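Local coordinates for protein BfpC (Escherichia coli, PDB 3VHJ) that probably forms part of the inner-membrane machinery that assembles the type IV pilus, with this piece being its N-terminal cytoplasmic domain, at residues G100-G105 with Y129-D134; F122-V127 with S140-G145. The protein carries 1 engineered substitution. All blocks are in the same frame, centred on the assembly; numbering follows the deposited sequence.

Contact 1. Residues G100-G105 with Y129-D134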
loop_
_atom_site.group_PDB
_atom_site.type_symbol
_atom_site.label_atom_id
_atom_site.label_comp_id
_atom_site.label_asym_id
_atom_site.label_seq_id
_atom_site.Cartn_x
_atom_site.Cartn_y
_atom_site.Cartn_z
ATOM N N GLY A 100 -2.082 3.868 -4.165
ATOM C CA GLY A 100 -2.075 5.293 -4.443
ATOM C C GLY A 100 -1.173 6.032 -3.473
ATOM O O GLY A 100 -1.283 5.849 -2.261
ATOM N N VAL A 101 -0.275 6.855 -4.009
ATOM C CA VAL A 101 0.662 7.635 -3.199
ATOM C C VAL A 101 0.544 9.092 -3.650
ATOM O O VAL A 101 0.570 9.381 -4.852
ATOM C CB VAL A 101 2.106 7.121 -3.399
ATOM C CG1 VAL A 101 3.090 7.991 -2.639
ATOM C CG2 VAL A 101 2.206 5.678 -2.926
ATOM N N ASP A 102 0.408 10.005 -2.691
ATOM C CA ASP A 102 0.232 11.411 -3.030
ATOM C C ASP A 102 1.515 12.162 -3.329
ATOM O O ASP A 102 2.608 11.606 -3.249
ATOM C CB ASP A 102 -0.580 12.131 -1.940
ATOM C CG ASP A 102 0.196 12.347 -0.655
ATOM O OD1 ASP A 102 -0.449 12.639 0.375
ATOM O OD2 ASP A 102 1.439 12.245 -0.662
ATOM N N LYS A 103 1.363 13.432 -3.684
ATOM C CA LYS A 103 2.487 14.288 -4.035
ATOM C C LYS A 103 3.535 14.407 -2.931
ATOM O O LYS A 103 4.686 14.747 -3.199
ATOM C CB LYS A 103 1.964 15.679 -4.412
ATOM C CG LYS A 103 2.978 16.568 -5.117
ATOM C CD LYS A 103 3.422 15.964 -6.441
ATOM C CE LYS A 103 4.357 16.900 -7.183
ATOM N NZ LYS A 103 4.761 16.339 -8.502
ATOM N N ASP A 104 3.140 14.126 -1.692
ATOM C CA ASP A 104 4.067 14.208 -0.563
ATOM C C ASP A 104 4.648 12.846 -0.201
ATOM O O ASP A 104 5.385 12.715 0.777
ATOM C CB ASP A 104 3.371 14.799 0.668
ATOM C CG ASP A 104 2.977 16.249 0.478
ATOM O OD1 ASP A 104 3.830 17.038 0.022
ATOM O OD2 ASP A 104 1.819 16.602 0.796
ATOM N N GLY A 105 4.306 11.831 -0.987
ATOM C CA GLY A 105 4.817 10.500 -0.724
ATOM C C GLY A 105 4.013 9.732 0.311
ATOM O O GLY A 105 4.415 8.652 0.729
ATOM N N TYR A 129 -10.001 8.733 -9.556
ATOM C CA TYR A 129 -10.337 10.149 -9.599
ATOM C C TYR A 129 -10.398 10.810 -8.236
ATOM O O TYR A 129 -10.968 11.890 -8.102
ATOM C CB TYR A 129 -11.687 10.309 -10.294
ATOM C CG TYR A 129 -11.795 9.464 -11.542
ATOM C CD1 TYR A 129 -10.948 9.684 -12.630
ATOM C CD2 TYR A 129 -12.717 8.424 -11.626
ATOM C CE1 TYR A 129 -11.020 8.886 -13.773
ATOM C CE2 TYR A 129 -12.798 7.621 -12.759
ATOM C CZ TYR A 129 -11.946 7.858 -13.829
ATOM O OH TYR A 129 -12.011 7.062 -14.947
ATOM N N GLY A 130 -9.806 10.180 -7.228
ATOM C CA GLY A 130 -9.864 10.755 -5.895
ATOM C C GLY A 130 -8.777 11.750 -5.545
ATOM O O GLY A 130 -8.849 12.414 -4.509
ATOM N N TYR A 131 -7.773 11.862 -6.410
ATOM C CA TYR A 131 -6.649 12.761 -6.180
ATOM C C TYR A 131 -5.997 13.047 -7.538
ATOM O O TYR A 131 -6.068 12.225 -8.446
ATOM C CB TYR A 131 -5.670 12.074 -5.217
ATOM C CG TYR A 131 -4.445 12.872 -4.838
ATOM C CD1 TYR A 131 -3.317 12.893 -5.660
ATOM C CD2 TYR A 131 -4.407 13.597 -3.646
ATOM C CE1 TYR A 131 -2.180 13.614 -5.304
ATOM C CE2 TYR A 131 -3.274 14.325 -3.280
ATOM C CZ TYR A 131 -2.166 14.328 -4.115
ATOM O OH TYR A 131 -1.049 15.048 -3.764
ATOM N N PRO A 132 -5.371 14.227 -7.700
ATOM C CA PRO A 132 -4.720 14.596 -8.964
ATOM C C PRO A 132 -3.411 13.837 -9.179
ATOM O O PRO A 132 -2.334 14.439 -9.130
ATOM C CB PRO A 132 -4.464 16.098 -8.803
ATOM C CG PRO A 132 -5.384 16.519 -7.701
ATOM C CD PRO A 132 -5.350 15.358 -6.762
ATOM N N TRP A 133 -3.495 12.533 -9.425
ATOM C CA TRP A 133 -2.286 11.724 -9.611
ATOM C C TRP A 133 -1.469 12.143 -10.825
ATOM O O TRP A 133 -2.020 12.437 -11.883
ATOM C CB TRP A 133 -2.628 10.233 -9.766
ATOM C CG TRP A 133 -3.732 9.719 -8.874
ATOM C CD1 TRP A 133 -5.019 9.451 -9.245
ATOM C CD2 TRP A 133 -3.647 9.418 -7.475
ATOM N NE1 TRP A 133 -5.742 9.002 -8.167
ATOM C CE2 TRP A 133 -4.924 8.972 -7.066
ATOM C CE3 TRP A 133 -2.616 9.482 -6.524
ATOM C CZ2 TRP A 133 -5.200 8.593 -5.747
ATOM C CZ3 TRP A 133 -2.890 9.106 -5.211
ATOM C CH2 TRP A 133 -4.171 8.667 -4.835
ATOM N N ASP A 134 -0.149 12.159 -10.678
ATOM C CA ASP A 134 0.710 12.508 -11.799
ATOM C C ASP A 134 0.651 11.356 -12.801
ATOM O O ASP A 134 0.638 11.571 -14.013
ATOM C CB ASP A 134 2.154 12.737 -11.336
ATOM C CG ASP A 134 2.331 14.053 -10.600
ATOM O OD1 ASP A 134 1.747 15.062 -11.045
ATOM O OD2 ASP A 134 3.062 14.090 -9.585
#
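The ammonium of Lys-103 is gripped twice: NZ lies 3.0 Å from Asp-134 OD2 in a salt bridge, and it also donates to the carbonyl of Gly-82. It meets the carboxylate on its syn side, 23° out of plane, and the two side chains cross at about a right angle. A bend at chi2 (62°) in an otherwise extended lysine chain brings the amine to the aspartate, at the solvent-facing margin of the contact. At its backbone end the same residue is held by Tyr-131, whose OH accepts from Lys-103 N at 2.9 Å in a nearly straight bond (163°). The phenol carbon CZ of Tyr-131 also rests 3.5 Å from Asp-102 CB. With a phenylalanine here, Lys-103 N would probably lose its acceptor, and the turn one of its two polar ties to the 129-134 loop. That turn, type I from Asp-102 to Gly-105, is braced from within by an Asx turn: Asp-104 N reaches Asp-102 OD2 at 2.7 Å from above the carboxylate plane, and Met-106 N donates to the same oxygen. Deeper in, the indole of Trp-133 lays the edge of its six-membered ring against the strand end, CZ3 being 3.5 Å from Val-101 O. CH2 comes within 4.0 Å of Gly-100 CA, where any CB would collide with it. One indole face is covered near its rim by Tyr-131 CB, while NE1 probably donates to Val-127 O. The contact thus pins the hairpin turn between strands 96-101 and 107-113 to the loop leading from helix 116-127 into strand 135-137; His-108 of strand 107-113 meets the Tyr-131 ring edge-to-face, and Cys-86 of strand 85-90 lies against Trp-133.

Contact 2. Residues F122-V127 with S140-G145; sequences FFFDHV and SDVGVG
Phe-124 and Val-144 make the tightest meeting here, with ring carbon CE2 of Phe-124 only 3.3 Å from CG2 of Val-144. The valine divides its branches between two rings: CG2 goes to Phe-124, while CB, 3.8 Å from CE2 of Phe-123, sits at the edge of that second ring near its plane, with CG1 alongside. Val-142 CG1 lies 3.9 Å from CZ of Phe-124, the two side chains running antiparallel alongside one another. Phe-123 holds its CG anti to the backbone N (chi1 178°), which sends the ring from helix 116-127 to meet Val-144, coming the other way from the loop that follows strand 135-137. Farther out, Leu-88 touches Phe-123 and Val-142, Cys-86 and Val-98 also pack on Phe-123, and a salt bridge from Asp-141 to Lys-116 ties the loop to the beginning of the helix. No hydrogen bond crosses between the two segments; over a modest 166 Å², the hold depends on burial and shape alone and fixes no direction as a polar bond would.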
loop_
_atom_site.group_PDB
_atom_site.type_symbol
_atom_site.label_atom_id
_atom_site.label_comp_id
_atom_site.label_asym_id
_atom_site.label_seq_id
_atom_site.Cartn_x
_atom_site.Cartn_y
_atom_site.Cartn_z
ATOM N N PHE A 122 -13.417 -0.649 -6.774
ATOM C CA PHE A 122 -12.821 0.200 -5.743
ATOM C C PHE A 122 -11.983 1.286 -6.410
ATOM O O PHE A 122 -12.029 2.455 -6.027
ATOM C CB PHE A 122 -11.929 -0.627 -4.817
ATOM C CG PHE A 122 -11.368 0.159 -3.670
ATOM C CD1 PHE A 122 -12.136 0.401 -2.536
ATOM C CD2 PHE A 122 -10.084 0.686 -3.737
ATOM C CE1 PHE A 122 -11.631 1.163 -1.480
ATOM C CE2 PHE A 122 -9.568 1.449 -2.688
ATOM C CZ PHE A 122 -10.344 1.687 -1.556
ATOM N N PHE A 123 -11.218 0.874 -7.413
ATOM C CA PHE A 123 -10.353 1.759 -8.174
ATOM C C PHE A 123 -11.135 2.932 -8.763
ATOM O O PHE A 123 -10.772 4.097 -8.577
ATOM C CB PHE A 123 -9.695 0.949 -9.291
ATOM C CG PHE A 123 -8.796 1.747 -10.189
ATOM C CD1 PHE A 123 -7.632 2.334 -9.694
ATOM C CD2 PHE A 123 -9.083 1.863 -11.546
ATOM C CE1 PHE A 123 -6.767 3.018 -10.538
ATOM C CE2 PHE A 123 -8.222 2.547 -12.402
ATOM C CZ PHE A 123 -7.060 3.124 -11.896
ATOM N N PHE A 124 -12.210 2.620 -9.480
ATOM C CA PHE A 124 -13.031 3.655 -10.095
ATOM C C PHE A 124 -13.794 4.515 -9.095
ATOM O O PHE A 124 -13.834 5.733 -9.229
ATOM C CB PHE A 124 -14.032 3.033 -11.072
ATOM C CG PHE A 124 -13.450 2.712 -12.414
ATOM C CD1 PHE A 124 -13.287 1.394 -12.821
ATOM C CD2 PHE A 124 -13.071 3.734 -13.280
ATOM C CE1 PHE A 124 -12.754 1.093 -14.080
ATOM C CE2 PHE A 124 -12.538 3.447 -14.535
ATOM C CZ PHE A 124 -12.380 2.121 -14.935
ATOM N N ASP A 125 -14.398 3.886 -8.093
ATOM C CA ASP A 125 -15.176 4.632 -7.114
ATOM C C ASP A 125 -14.375 5.514 -6.162
ATOM O O ASP A 125 -14.842 6.582 -5.772
ATOM C CB ASP A 125 -16.048 3.688 -6.276
ATOM C CG ASP A 125 -17.076 2.939 -7.108
ATOM O OD1 ASP A 125 -17.558 3.493 -8.117
ATOM O OD2 ASP A 125 -17.412 1.794 -6.736
ATOM N N HIS A 126 -13.168 5.097 -5.797
ATOM C CA HIS A 126 -12.402 5.882 -4.832
ATOM C C HIS A 126 -10.978 6.290 -5.176
ATOM O O HIS A 126 -10.453 7.228 -4.582
ATOM C CB HIS A 126 -12.350 5.127 -3.502
ATOM C CG HIS A 126 -13.686 4.679 -3.004
ATOM N ND1 HIS A 126 -14.625 5.554 -2.505
ATOM C CD2 HIS A 126 -14.244 3.447 -2.934
ATOM C CE1 HIS A 126 -15.705 4.882 -2.147
ATOM N NE2 HIS A 126 -15.499 3.600 -2.398
ATOM N N VAL A 127 -10.348 5.609 -6.122
ATOM C CA VAL A 127 -8.955 5.908 -6.419
ATOM C C VAL A 127 -8.626 6.702 -7.671
ATOM O O VAL A 127 -8.049 7.779 -7.595
ATOM C CB VAL A 127 -8.138 4.595 -6.456
ATOM C CG1 VAL A 127 -6.652 4.900 -6.648
ATOM C CG2 VAL A 127 -8.382 3.809 -5.177
ATOM N N SER A 140 -4.888 -2.979 -19.728
ATOM C CA SER A 140 -5.413 -2.483 -20.995
ATOM C C SER A 140 -6.933 -2.583 -21.087
ATOM O O SER A 140 -7.589 -1.678 -21.605
ATOM C CB SER A 140 -4.776 -3.244 -22.158
ATOM O OG SER A 140 -3.370 -3.079 -22.153
ATOM N N ASP A 141 -7.495 -3.677 -20.584
ATOM C CA ASP A 141 -8.940 -3.859 -20.633
ATOM C C ASP A 141 -9.673 -2.934 -19.668
ATOM O O ASP A 141 -10.904 -2.947 -19.605
ATOM C CB ASP A 141 -9.309 -5.320 -20.347
ATOM C CG ASP A 141 -8.973 -5.745 -18.933
ATOM O OD1 ASP A 141 -9.569 -5.192 -17.987
ATOM O OD2 ASP A 141 -8.113 -6.636 -18.768
ATOM N N VAL A 142 -8.917 -2.136 -18.914
ATOM C CA VAL A 142 -9.505 -1.189 -17.971
ATOM C C VAL A 142 -9.465 0.201 -18.598
ATOM O O VAL A 142 -10.389 0.995 -18.432
ATOM C CB VAL A 142 -8.748 -1.178 -16.626
ATOM C CG1 VAL A 142 -9.366 -0.156 -15.686
ATOM C CG2 VAL A 142 -8.807 -2.558 -15.998
ATOM N N GLY A 143 -8.378 0.487 -19.310
ATOM C CA GLY A 143 -8.243 1.756 -20.004
ATOM C C GLY A 143 -8.082 3.064 -19.248
ATOM O O GLY A 143 -8.355 4.130 -19.806
ATOM N N VAL A 144 -7.651 3.013 -17.993
ATOM C CA VAL A 144 -7.449 4.246 -17.240
ATOM C C VAL A 144 -5.949 4.420 -17.026
ATOM O O VAL A 144 -5.308 3.612 -16.351
ATOM C CB VAL A 144 -8.165 4.203 -15.873
ATOM C CG1 VAL A 144 -7.978 5.531 -15.150
ATOM C CG2 VAL A 144 -9.646 3.913 -16.074
ATOM N N GLY A 145 -5.385 5.471 -17.607
ATOM C CA GLY A 145 -3.959 5.688 -17.469
ATOM C C GLY A 145 -3.215 4.676 -18.322
ATOM O O GLY A 145 -3.776 4.142 -19.280
#

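In the fold
The segments of the two contacts alternate along the chain, so 129-134 of contact 1 follows 122-127 of contact 2 after a single residue, and the centres lie 14 Å apart. They are joined at Trp-133, whose NE1 stands 2.7 Å from Val-127 O in a probable hydrogen bond. Tyr-129 makes a second bridge, its OH packing 3.7 Å from Phe-124 CE2 and 4.1 Å from Val-144 CG2. Together they fasten the helix and its following loops to one mixed sheet; three antiparallel strands followed by a helix and a fourth strand parallel to the first are consistent with a ribonuclease H-like fold.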